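Beta-glycosidase (Bacteroides caccae, PDB 6T2R) probably acts as an endo-beta-galactosidase of glycoside hydrolase family 16, cutting mucin O-glycan chains internally to start their breakdown in the human gut. Local coordinates at residues 96-101 against 229-234; 126-131 against 144-149; 178-183 against 206-211; 154-159 against 201-206. All coordinates share one frame; numbering follows the deposited sequence.

Interactions 1 and 2 form one continuous antiparallel run in the core: strand 228-233 pairs with 92-98 in interaction 1 and with 125-130, the strand that carries interaction 2. Both are built on main-chain hydrogen bonds, regular in the first until T99 lends its hydroxyl, bulged in the second. Interactions 3 and 4 differ in kind. Their strands run antiparallel without pairing directly, and side-chain amides bridge the space between them. The two have centres about 4 Å apart and share K206; interaction 4 is buried, whereas interaction 3 lies at the surface. Q158 ties the groups together, since its amide reaches I146 of interaction 2 and N208 of interaction 3.

Interaction 1 (96-101 against 229-234); sequences GLWTKD and YLLIDM
L97 and I232 exchange two main-chain hydrogen bonds, L97 N to I232 O at 2.9 Å and I232 N to L97 O at 3.0 Å, which join strands 92-98 and 228-233 as antiparallel neighbours in the jelly-roll sandwich of this GH16 enzyme. The buried end of the pair is the tight one. G96 has no side chain, and the chains close in there until G96 CA lies 3.4 Å from D233 CB. D233 turns its carboxylate away from G96, toward W127 NE1 and Q235 NE2. On the other face L97 and I232 project into the interior, I232 against L77, V255 and V258 and L97 against L75.

Past W98 the strand ends, yet the pairing goes on in another form. T99 N still donates to L230 O, while T99 OG1 takes over as acceptor for L230 N at 3.0 Å, with a nearly straight N-H...O angle of 169°. The same hydroxyl also bonds to R103 O. T99 OG1 can serve the neighbouring strand because it sits between its own backbone N and carbonyl carbon (chi1 66°).

The solvent side is made by W98 and K100, both partly exposed. Y229 turns an edge toward the face of the W98 six-membered ring in an offset edge-to-face pair, planes at 87°, and L231 CD2 touches the indole edge. K100 then folds over both rings. Its CB makes a CH-pi contact 3.8 Å from the Y229 ring centroid, and a bend at chi3 brings K100 CE to 3.2 Å from Y229 OH.

Interaction 2 (126-131 against 144-149); sequences IWTLPY and VDIMER
I126 faces both I146 and M147 across the pairing, a classic beta bulge in the antiparallel run between strand 125-130 and segment 144-149. The sequence from E143 to E148 fits the GH16 signature E-x-D-x-x-E, whose two glutamates serve in relatives as nucleophile and acid/base. The bulge brings E148 onto the same side of the sheet as D145, as in family members with this longer form of the motif.

The side chain of I126 points to the other side. Its CB lies 4.0 Å from M147 CB. From there it forks: CG2 meets I146 CB at 4.0 Å, whereas CG1 heads for the thioether end and lies 3.9 Å from M147 CE. The tip, CD1, lies against both M147 CB and M147 CE. Bends at chi2 and chi3 of the methionine are what bring its CE back to I126 CG1 and CD1. Y190 and V112 close over this group from the opposing strands.

The main chain shows why the extra residue fits. I126 O receives M147 N at 2.9 Å, on a lone pair in the carbonyl plane, and also a weak, bent bond from I146 N (123°). Beyond the bulge the register recovers, and T128 and V144 bond to each other in both directions. On the signature side D145 lies alongside W127, carboxylate and indole planes 71° apart, with D145 OD1 3.8 Å from W127 CE3.

Interaction 3 (178-183 against 206-211); sequences NTIPIN and KRNFVY
N178 and N208 make a side-chain bridge at the surface, linking strand 177-181 to strand 206-212 at one margin of the jelly-roll sandwich. The two strands run antiparallel, but their axes are 6.9 Å apart and no bond runs from main chain to main chain. The N208 amide spans the gap: N208 ND2 donates to N178 O at 2.9 Å, arriving from well above the carbonyl plane, and N208 OD1 accepts N178 ND2 at 3.0 Å almost in line with its C=O. With both ends engaged, the amide's flip is fixed. N208 reaches across because its CG is anti to the backbone N (chi1 -177°).

I180 lies alongside N208, pointing the other way. Its CG2 lies 3.5 Å from N208 ND2, while I180 CD1 runs on to K206 CG at 3.9 Å; the rest of the lysine chain leads away. On the other flank N178 CB rests 3.8 Å from F209 CD1, and N178 N sits over the rim of that ring.

Each strand has its own sheet neighbour: 177-181 hydrogen-bonds along 155-161, whose Q158 OE1 takes a further bond from N208 ND2, and 206-212 pairs with 198-203.

Interaction 4 (154-159 against 201-206); sequences SIVYQT and FHVNGK
Q158 reaches in alongside F201 from the facing strand, filling the space between strands 155-159 and 201-203, which run antiparallel without pairing. Q158 CB lies 3.7 Å from F201 CD1, and farther out Q158 OE1 rests 3.4 Å from F201 CB, with the amide plane 67° from the ring. At the far end of the ring F201 CZ approaches T159 O at 3.9 Å. V203 CG2 completes this shell, 3.6 Å from Q158 OE1 and 4.1 Å from V156 CG2. One polar bond crosses the gap: Q158 NE2 to H202 O, 3.2 Å long, with the donor 57° out of the carbonyl plane.

The glutamine gets there because its chain stays extended beyond CG (chi2 -176°), which carries the amide into a buried place lined with main-chain carbonyls. The stronger partner of NE2 is I146 O, with G191 O a weak third. With OE1 held by the N208 amide, both ends are satisfied and the orientation is settled.

In the next shell, F201 lies nearly parallel to the ring of F209. V203 begins a type I' turn that ends at K206; K206 N bonds to V203 O at 2.9 Å, and V203 N to K206 O, closing a tight hairpin through N204 and G205. The side chain of N204 ties this turn to N188 and V189. Two strands facing each other across a buried interior, here bridged by Q158, are what the two-layered beta-jelly roll of GH16 provides.

Interaction 1 (96-101 against 229-234)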
# COMPACT_ATOMS: atom_id res chain seq x y z
N GLY A 96 3.43 2.51 -10.71
CA GLY A 96 2.87 2.83 -9.39
C GLY A 96 2.05 4.11 -9.44
O GLY A 96 2.37 4.99 -10.26
N LEU A 97 0.98 4.14 -8.64
CA LEU A 97 0.14 5.34 -8.43
C LEU A 97 0.16 5.70 -6.94
O LEU A 97 0.19 4.78 -6.09
CB LEU A 97 -1.28 5.05 -8.87
CG LEU A 97 -1.53 4.78 -10.36
CD1 LEU A 97 -3.03 4.63 -10.58
CD2 LEU A 97 -0.99 5.88 -11.27
N TRP A 98 0.07 7.00 -6.64
CA TRP A 98 -0.11 7.50 -5.26
C TRP A 98 -1.08 8.68 -5.22
O TRP A 98 -1.39 9.28 -6.27
CB TRP A 98 1.24 7.80 -4.59
CG TRP A 98 2.07 8.91 -5.17
CD1 TRP A 98 1.68 9.95 -5.97
CD2 TRP A 98 3.46 9.12 -4.88
NE1 TRP A 98 2.75 10.76 -6.23
CE2 TRP A 98 3.85 10.28 -5.58
CE3 TRP A 98 4.39 8.44 -4.10
CZ2 TRP A 98 5.14 10.78 -5.51
CZ3 TRP A 98 5.68 8.92 -4.05
CH2 TRP A 98 6.04 10.08 -4.74
N THR A 99 -1.65 8.90 -4.06
CA THR A 99 -2.66 9.96 -3.85
C THR A 99 -1.97 11.17 -3.23
O THR A 99 -2.71 12.06 -2.77
CB THR A 99 -3.81 9.55 -2.92
OG1 THR A 99 -3.36 9.33 -1.58
CG2 THR A 99 -4.55 8.35 -3.44
N LYS A 100 -0.64 11.17 -3.18
CA LYS A 100 0.13 12.29 -2.61
C LYS A 100 -0.38 13.60 -3.22
O LYS A 100 -0.49 13.68 -4.43
CB LYS A 100 1.62 12.16 -2.88
CG LYS A 100 2.45 13.29 -2.26
CD LYS A 100 3.90 13.31 -2.70
CE LYS A 100 4.64 12.11 -2.20
NZ LYS A 100 6.10 12.32 -2.25
N ASP A 101 -0.63 14.59 -2.37
CA ASP A 101 -1.00 15.97 -2.75
C ASP A 101 -2.39 15.98 -3.36
O ASP A 101 -2.79 17.07 -3.73
CB ASP A 101 0.04 16.60 -3.68
CG ASP A 101 1.43 16.77 -3.05
OD1 ASP A 101 1.49 17.23 -1.90
OD2 ASP A 101 2.46 16.39 -3.67
N TYR A 229 -1.48 9.34 2.77
CA TYR A 229 -1.70 9.09 1.33
C TYR A 229 -1.40 7.62 1.04
O TYR A 229 -0.61 6.97 1.78
CB TYR A 229 -0.93 10.09 0.47
CG TYR A 229 0.56 9.87 0.29
CD1 TYR A 229 1.04 9.20 -0.82
CD2 TYR A 229 1.49 10.43 1.16
CE1 TYR A 229 2.40 9.04 -1.04
CE2 TYR A 229 2.85 10.28 0.96
CZ TYR A 229 3.31 9.61 -0.16
OH TYR A 229 4.64 9.48 -0.40
N LEU A 230 -2.02 7.11 -0.03
CA LEU A 230 -2.05 5.68 -0.41
C LEU A 230 -1.16 5.50 -1.63
O LEU A 230 -1.22 6.35 -2.52
CB LEU A 230 -3.48 5.31 -0.76
CG LEU A 230 -3.66 3.88 -1.25
CD1 LEU A 230 -3.13 2.85 -0.25
CD2 LEU A 230 -5.13 3.63 -1.54
N LEU A 231 -0.32 4.50 -1.59
CA LEU A 231 0.59 4.06 -2.67
C LEU A 231 0.17 2.63 -3.03
O LEU A 231 -0.01 1.78 -2.08
CB LEU A 231 2.05 4.07 -2.19
CG LEU A 231 2.60 5.40 -1.67
CD1 LEU A 231 2.30 5.57 -0.17
CD2 LEU A 231 4.10 5.49 -1.88
N ILE A 232 0.09 2.37 -4.32
CA ILE A 232 -0.14 1.03 -4.93
C ILE A 232 0.86 0.90 -6.07
O ILE A 232 0.82 1.77 -6.97
CB ILE A 232 -1.58 0.85 -5.45
CG1 ILE A 232 -2.61 1.13 -4.35
CG2 ILE A 232 -1.71 -0.55 -6.02
CD1 ILE A 232 -4.04 1.18 -4.80
N ASP A 233 1.79 -0.06 -6.01
CA ASP A 233 2.88 -0.01 -7.00
C ASP A 233 3.55 -1.36 -7.10
O ASP A 233 3.76 -2.01 -6.06
CB ASP A 233 3.89 1.11 -6.67
CG ASP A 233 4.67 0.85 -5.39
OD1 ASP A 233 4.09 1.00 -4.29
OD2 ASP A 233 5.84 0.43 -5.51
N MET A 234 3.84 -1.74 -8.33
CA MET A 234 4.71 -2.87 -8.68
C MET A 234 6.13 -2.46 -8.31
O MET A 234 6.48 -1.25 -8.38
CB MET A 234 4.60 -3.22 -10.17
CG MET A 234 5.45 -4.40 -10.61
SD MET A 234 5.23 -5.88 -9.62
CE MET A 234 3.56 -6.37 -10.06

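Interaction 2 (126-131 against 144-149)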
# COMPACT_ATOMS: atom_id res chain seq x y z
N ILE A 126 1.01 -2.41 -1.32
CA ILE A 126 -0.11 -1.45 -1.05
C ILE A 126 0.20 -0.85 0.32
O ILE A 126 0.34 -1.62 1.28
CB ILE A 126 -1.46 -2.18 -1.08
CG1 ILE A 126 -1.70 -2.87 -2.42
CG2 ILE A 126 -2.58 -1.23 -0.70
CD1 ILE A 126 -2.85 -3.86 -2.47
N TRP A 127 0.29 0.46 0.43
CA TRP A 127 0.85 1.03 1.66
C TRP A 127 0.54 2.50 1.76
O TRP A 127 0.13 3.10 0.74
CB TRP A 127 2.34 0.71 1.71
CG TRP A 127 3.20 1.20 0.60
CD1 TRP A 127 3.14 0.90 -0.74
CD2 TRP A 127 4.41 1.98 0.77
NE1 TRP A 127 4.20 1.48 -1.41
CE2 TRP A 127 4.98 2.15 -0.51
CE3 TRP A 127 5.04 2.55 1.88
CZ2 TRP A 127 6.15 2.86 -0.70
CZ3 TRP A 127 6.20 3.27 1.70
CH2 TRP A 127 6.74 3.41 0.41
N THR A 128 0.72 3.04 2.97
CA THR A 128 0.46 4.45 3.26
C THR A 128 1.62 5.09 4.02
O THR A 128 2.33 4.41 4.77
CB THR A 128 -0.85 4.64 4.03
OG1 THR A 128 -0.63 4.29 5.40
CG2 THR A 128 -1.99 3.88 3.38
N LEU A 129 1.77 6.38 3.75
CA LEU A 129 2.76 7.33 4.30
C LEU A 129 1.99 8.57 4.75
O LEU A 129 0.86 8.76 4.33
CB LEU A 129 3.78 7.65 3.21
CG LEU A 129 4.78 6.53 2.92
CD1 LEU A 129 5.72 6.95 1.83
CD2 LEU A 129 5.53 6.12 4.19
N PRO A 130 2.57 9.41 5.63
CA PRO A 130 1.93 10.67 6.02
C PRO A 130 1.66 11.57 4.82
O PRO A 130 2.54 11.77 3.99
CB PRO A 130 2.92 11.31 7.01
CG PRO A 130 3.74 10.13 7.50
CD PRO A 130 3.84 9.19 6.32
N TYR A 131 0.41 12.06 4.75
CA TYR A 131 -0.08 12.99 3.71
C TYR A 131 0.72 14.28 3.79
O TYR A 131 1.11 14.82 2.75
CB TYR A 131 -1.57 13.31 3.91
CG TYR A 131 -2.11 14.13 2.76
CD1 TYR A 131 -2.48 13.51 1.57
CD2 TYR A 131 -2.15 15.51 2.86
CE1 TYR A 131 -2.90 14.27 0.49
CE2 TYR A 131 -2.62 16.27 1.81
CZ TYR A 131 -2.98 15.65 0.62
OH TYR A 131 -3.38 16.44 -0.42
N VAL A 144 2.78 2.33 6.96
CA VAL A 144 1.80 1.23 7.10
C VAL A 144 1.80 0.44 5.79
O VAL A 144 1.37 0.97 4.77
CB VAL A 144 0.42 1.78 7.45
CG1 VAL A 144 -0.62 0.67 7.55
CG2 VAL A 144 0.46 2.59 8.74
N ASP A 145 2.26 -0.79 5.85
CA ASP A 145 2.29 -1.71 4.70
C ASP A 145 1.02 -2.55 4.76
O ASP A 145 0.94 -3.46 5.59
CB ASP A 145 3.60 -2.51 4.75
CG ASP A 145 4.82 -1.61 4.67
OD1 ASP A 145 4.67 -0.48 4.15
OD2 ASP A 145 5.89 -2.03 5.12
N ILE A 146 0.03 -2.24 3.94
CA ILE A 146 -1.24 -3.02 3.87
C ILE A 146 -1.00 -4.34 3.13
O ILE A 146 -1.65 -5.34 3.47
CB ILE A 146 -2.34 -2.16 3.23
CG1 ILE A 146 -2.46 -0.82 3.95
CG2 ILE A 146 -3.65 -2.94 3.19
CD1 ILE A 146 -3.37 0.22 3.31
N MET A 147 -0.07 -4.37 2.16
CA MET A 147 0.27 -5.62 1.43
C MET A 147 1.69 -5.53 0.85
O MET A 147 2.02 -4.52 0.22
CB MET A 147 -0.75 -5.83 0.30
CG MET A 147 -0.72 -7.18 -0.37
SD MET A 147 0.65 -7.41 -1.50
CE MET A 147 0.23 -6.21 -2.78
N GLU A 148 2.48 -6.58 1.06
CA GLU A 148 3.72 -6.89 0.33
C GLU A 148 3.69 -8.37 -0.03
O GLU A 148 3.38 -9.15 0.85
CB GLU A 148 4.88 -6.52 1.23
CG GLU A 148 4.78 -5.07 1.65
CD GLU A 148 6.08 -4.50 2.09
OE1 GLU A 148 6.31 -4.52 3.34
OE2 GLU A 148 6.85 -4.09 1.20
N ARG A 149 3.84 -8.72 -1.31
CA ARG A 149 3.90 -10.14 -1.76
C ARG A 149 5.21 -10.36 -2.53
O ARG A 149 5.41 -9.80 -3.64
CB ARG A 149 2.64 -10.50 -2.55
CG ARG A 149 2.31 -11.99 -2.49
CD ARG A 149 3.32 -12.90 -3.19
NE ARG A 149 3.16 -12.67 -4.61
CZ ARG A 149 2.38 -13.39 -5.41
NH1 ARG A 149 1.76 -14.47 -4.96
NH2 ARG A 149 2.22 -13.04 -6.67

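Interaction 3 (178-183 against 206-211)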
# COMPACT_ATOMS: atom_id res chain seq x y z
N ASN A 178 3.34 -9.32 10.50
CA ASN A 178 2.92 -10.74 10.48
C ASN A 178 2.51 -11.11 9.06
O ASN A 178 1.96 -10.27 8.34
CB ASN A 178 1.78 -10.97 11.49
CG ASN A 178 1.68 -12.42 11.91
OD1 ASN A 178 2.69 -13.02 12.20
ND2 ASN A 178 0.49 -12.99 11.95
N THR A 179 2.71 -12.37 8.70
CA THR A 179 2.26 -12.96 7.42
C THR A 179 0.94 -13.67 7.62
O THR A 179 0.59 -14.03 8.73
CB THR A 179 3.29 -13.94 6.84
OG1 THR A 179 3.33 -15.01 7.76
CG2 THR A 179 4.65 -13.33 6.64
N ILE A 180 0.19 -13.76 6.54
CA ILE A 180 -1.10 -14.48 6.46
C ILE A 180 -1.21 -15.06 5.05
O ILE A 180 -0.70 -14.48 4.08
CB ILE A 180 -2.26 -13.55 6.86
CG1 ILE A 180 -3.59 -14.30 6.91
CG2 ILE A 180 -2.34 -12.32 5.97
CD1 ILE A 180 -4.59 -13.70 7.85
N PRO A 181 -1.74 -16.28 4.90
CA PRO A 181 -1.88 -16.89 3.58
C PRO A 181 -2.91 -16.11 2.75
O PRO A 181 -3.84 -15.54 3.36
CB PRO A 181 -2.37 -18.33 3.83
CG PRO A 181 -2.11 -18.58 5.32
CD PRO A 181 -2.14 -17.20 5.97
N ILE A 182 -2.74 -16.19 1.43
CA ILE A 182 -3.71 -15.68 0.43
C ILE A 182 -4.08 -16.79 -0.56
O ILE A 182 -3.40 -17.82 -0.60
CB ILE A 182 -3.11 -14.45 -0.30
CG1 ILE A 182 -1.85 -14.81 -1.08
CG2 ILE A 182 -2.83 -13.32 0.69
CD1 ILE A 182 -1.49 -13.79 -2.12
N ASN A 183 -5.11 -16.55 -1.36
CA ASN A 183 -5.41 -17.33 -2.59
C ASN A 183 -4.62 -16.68 -3.70
O ASN A 183 -5.06 -15.69 -4.25
CB ASN A 183 -6.92 -17.35 -2.86
CG ASN A 183 -7.69 -17.85 -1.67
OD1 ASN A 183 -8.53 -17.13 -1.13
ND2 ASN A 183 -7.36 -19.03 -1.20
N LYS A 206 -10.47 -11.61 7.38
CA LYS A 206 -9.74 -12.32 8.44
C LYS A 206 -8.72 -11.36 9.08
O LYS A 206 -7.96 -10.71 8.36
CB LYS A 206 -9.11 -13.57 7.82
CG LYS A 206 -8.33 -14.48 8.78
CD LYS A 206 -9.14 -15.57 9.48
CE LYS A 206 -9.20 -15.41 10.99
NZ LYS A 206 -10.32 -16.19 11.60
N ARG A 207 -8.70 -11.29 10.40
CA ARG A 207 -7.71 -10.49 11.16
C ARG A 207 -6.36 -11.19 11.04
O ARG A 207 -6.28 -12.37 11.39
CB ARG A 207 -8.11 -10.35 12.64
CG ARG A 207 -6.99 -9.78 13.51
CD ARG A 207 -7.40 -9.20 14.87
NE ARG A 207 -8.54 -9.84 15.50
CZ ARG A 207 -8.52 -11.03 16.08
NH1 ARG A 207 -7.40 -11.73 16.12
NH2 ARG A 207 -9.63 -11.52 16.61
N ASN A 208 -5.34 -10.46 10.60
CA ASN A 208 -3.92 -10.90 10.54
C ASN A 208 -3.32 -10.62 11.92
O ASN A 208 -2.91 -11.55 12.59
CB ASN A 208 -3.14 -10.22 9.41
CG ASN A 208 -1.71 -10.72 9.30
OD1 ASN A 208 -1.29 -11.51 10.12
ND2 ASN A 208 -0.93 -10.23 8.34
N PHE A 209 -3.23 -9.36 12.30
CA PHE A 209 -2.60 -8.99 13.58
C PHE A 209 -3.00 -7.57 13.91
O PHE A 209 -3.57 -6.88 13.01
CB PHE A 209 -1.08 -9.15 13.54
CG PHE A 209 -0.31 -7.99 12.97
CD1 PHE A 209 -0.25 -7.78 11.60
CD2 PHE A 209 0.47 -7.19 13.79
CE1 PHE A 209 0.52 -6.76 11.08
CE2 PHE A 209 1.24 -6.16 13.27
CZ PHE A 209 1.27 -5.94 11.91
N VAL A 210 -2.73 -7.20 15.17
CA VAL A 210 -3.04 -5.88 15.77
C VAL A 210 -1.68 -5.23 16.06
O VAL A 210 -0.83 -5.90 16.61
CB VAL A 210 -3.92 -6.02 17.04
CG1 VAL A 210 -4.20 -4.67 17.71
CG2 VAL A 210 -5.23 -6.73 16.78
N TYR A 211 -1.47 -3.99 15.66
CA TYR A 211 -0.32 -3.21 16.17
C TYR A 211 -0.86 -2.25 17.22
O TYR A 211 -1.59 -1.32 16.86
CB TYR A 211 0.45 -2.46 15.09
CG TYR A 211 1.77 -1.98 15.63
CD1 TYR A 211 2.81 -2.88 15.83
CD2 TYR A 211 1.95 -0.67 16.04
CE1 TYR A 211 4.02 -2.47 16.36
CE2 TYR A 211 3.15 -0.24 16.59
CZ TYR A 211 4.20 -1.14 16.74
OH TYR A 211 5.41 -0.76 17.27

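Interaction 4 (154-159 against 201-206)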
# COMPACT_ATOMS: atom_id res chain seq x y z
N SER A 154 2.59 -17.74 -1.44
CA SER A 154 1.14 -17.86 -1.17
C SER A 154 0.80 -17.17 0.16
O SER A 154 -0.26 -17.49 0.76
CB SER A 154 0.77 -19.31 -1.14
OG SER A 154 1.39 -19.90 0.00
N ILE A 155 1.68 -16.29 0.64
CA ILE A 155 1.42 -15.44 1.84
C ILE A 155 1.75 -13.99 1.49
O ILE A 155 2.52 -13.79 0.54
CB ILE A 155 2.28 -15.89 3.02
CG1 ILE A 155 3.76 -15.82 2.63
CG2 ILE A 155 1.81 -17.27 3.52
CD1 ILE A 155 4.74 -15.75 3.78
N VAL A 156 1.22 -13.05 2.26
CA VAL A 156 1.61 -11.62 2.16
C VAL A 156 2.07 -11.19 3.55
O VAL A 156 1.64 -11.80 4.55
CB VAL A 156 0.48 -10.71 1.66
CG1 VAL A 156 0.03 -11.08 0.26
CG2 VAL A 156 -0.68 -10.67 2.64
N TYR A 157 2.89 -10.16 3.58
CA TYR A 157 3.33 -9.44 4.79
C TYR A 157 2.40 -8.24 4.96
O TYR A 157 2.16 -7.49 3.99
CB TYR A 157 4.79 -9.03 4.67
CG TYR A 157 5.76 -10.18 4.57
CD1 TYR A 157 5.86 -10.95 3.42
CD2 TYR A 157 6.62 -10.48 5.61
CE1 TYR A 157 6.75 -12.00 3.31
CE2 TYR A 157 7.53 -11.52 5.52
CZ TYR A 157 7.60 -12.28 4.37
OH TYR A 157 8.48 -13.31 4.27
N GLN A 158 1.95 -8.03 6.19
CA GLN A 158 1.43 -6.73 6.64
C GLN A 158 2.36 -6.24 7.76
O GLN A 158 2.77 -7.07 8.62
CB GLN A 158 -0.04 -6.91 7.00
CG GLN A 158 -0.89 -7.38 5.81
CD GLN A 158 -2.36 -7.45 6.16
OE1 GLN A 158 -2.77 -8.30 6.97
NE2 GLN A 158 -3.16 -6.55 5.58
N THR A 159 2.72 -4.95 7.76
CA THR A 159 3.83 -4.41 8.59
C THR A 159 3.64 -2.93 8.88
O THR A 159 2.96 -2.26 8.11
CB THR A 159 5.19 -4.55 7.90
OG1 THR A 159 5.22 -5.78 7.19
CG2 THR A 159 6.33 -4.56 8.89
N PHE A 201 -4.99 -5.20 10.94
CA PHE A 201 -4.73 -5.65 9.55
C PHE A 201 -5.62 -6.84 9.23
O PHE A 201 -5.74 -7.73 10.07
CB PHE A 201 -3.26 -6.00 9.38
CG PHE A 201 -2.35 -4.81 9.43
CD1 PHE A 201 -2.05 -4.07 8.29
CD2 PHE A 201 -1.78 -4.41 10.62
CE1 PHE A 201 -1.21 -2.96 8.34
CE2 PHE A 201 -0.93 -3.32 10.67
CZ PHE A 201 -0.63 -2.60 9.54
N HIS A 202 -6.22 -6.83 8.04
CA HIS A 202 -7.13 -7.88 7.55
C HIS A 202 -6.69 -8.25 6.15
O HIS A 202 -6.20 -7.37 5.43
CB HIS A 202 -8.60 -7.41 7.55
CG HIS A 202 -9.15 -7.11 8.89
ND1 HIS A 202 -9.21 -5.82 9.39
CD2 HIS A 202 -9.62 -7.92 9.87
CE1 HIS A 202 -9.74 -5.85 10.60
NE2 HIS A 202 -9.98 -7.14 10.93
N VAL A 203 -6.81 -9.53 5.84
CA VAL A 203 -6.86 -10.08 4.46
C VAL A 203 -8.19 -10.84 4.33
O VAL A 203 -8.47 -11.68 5.22
CB VAL A 203 -5.63 -10.97 4.21
CG1 VAL A 203 -5.70 -11.64 2.87
CG2 VAL A 203 -4.34 -10.17 4.32
N ASN A 204 -8.99 -10.51 3.30
CA ASN A 204 -10.36 -11.03 3.06
C ASN A 204 -11.20 -10.98 4.34
O ASN A 204 -11.94 -11.90 4.57
CB ASN A 204 -10.27 -12.46 2.49
CG ASN A 204 -9.41 -12.46 1.24
OD1 ASN A 204 -9.51 -11.54 0.44
ND2 ASN A 204 -8.54 -13.44 1.08
N GLY A 205 -11.08 -9.97 5.20
CA GLY A 205 -11.95 -9.90 6.39
C GLY A 205 -11.47 -10.76 7.57
O GLY A 205 -11.98 -10.54 8.66
N LYS A 206 -10.47 -11.61 7.38
CA LYS A 206 -9.74 -12.32 8.44
C LYS A 206 -8.72 -11.36 9.08
O LYS A 206 -7.96 -10.71 8.36
CB LYS A 206 -9.11 -13.57 7.82
CG LYS A 206 -8.33 -14.48 8.78
CD LYS A 206 -9.14 -15.57 9.48
CE LYS A 206 -9.20 -15.41 10.99
NZ LYS A 206 -10.32 -16.19 11.60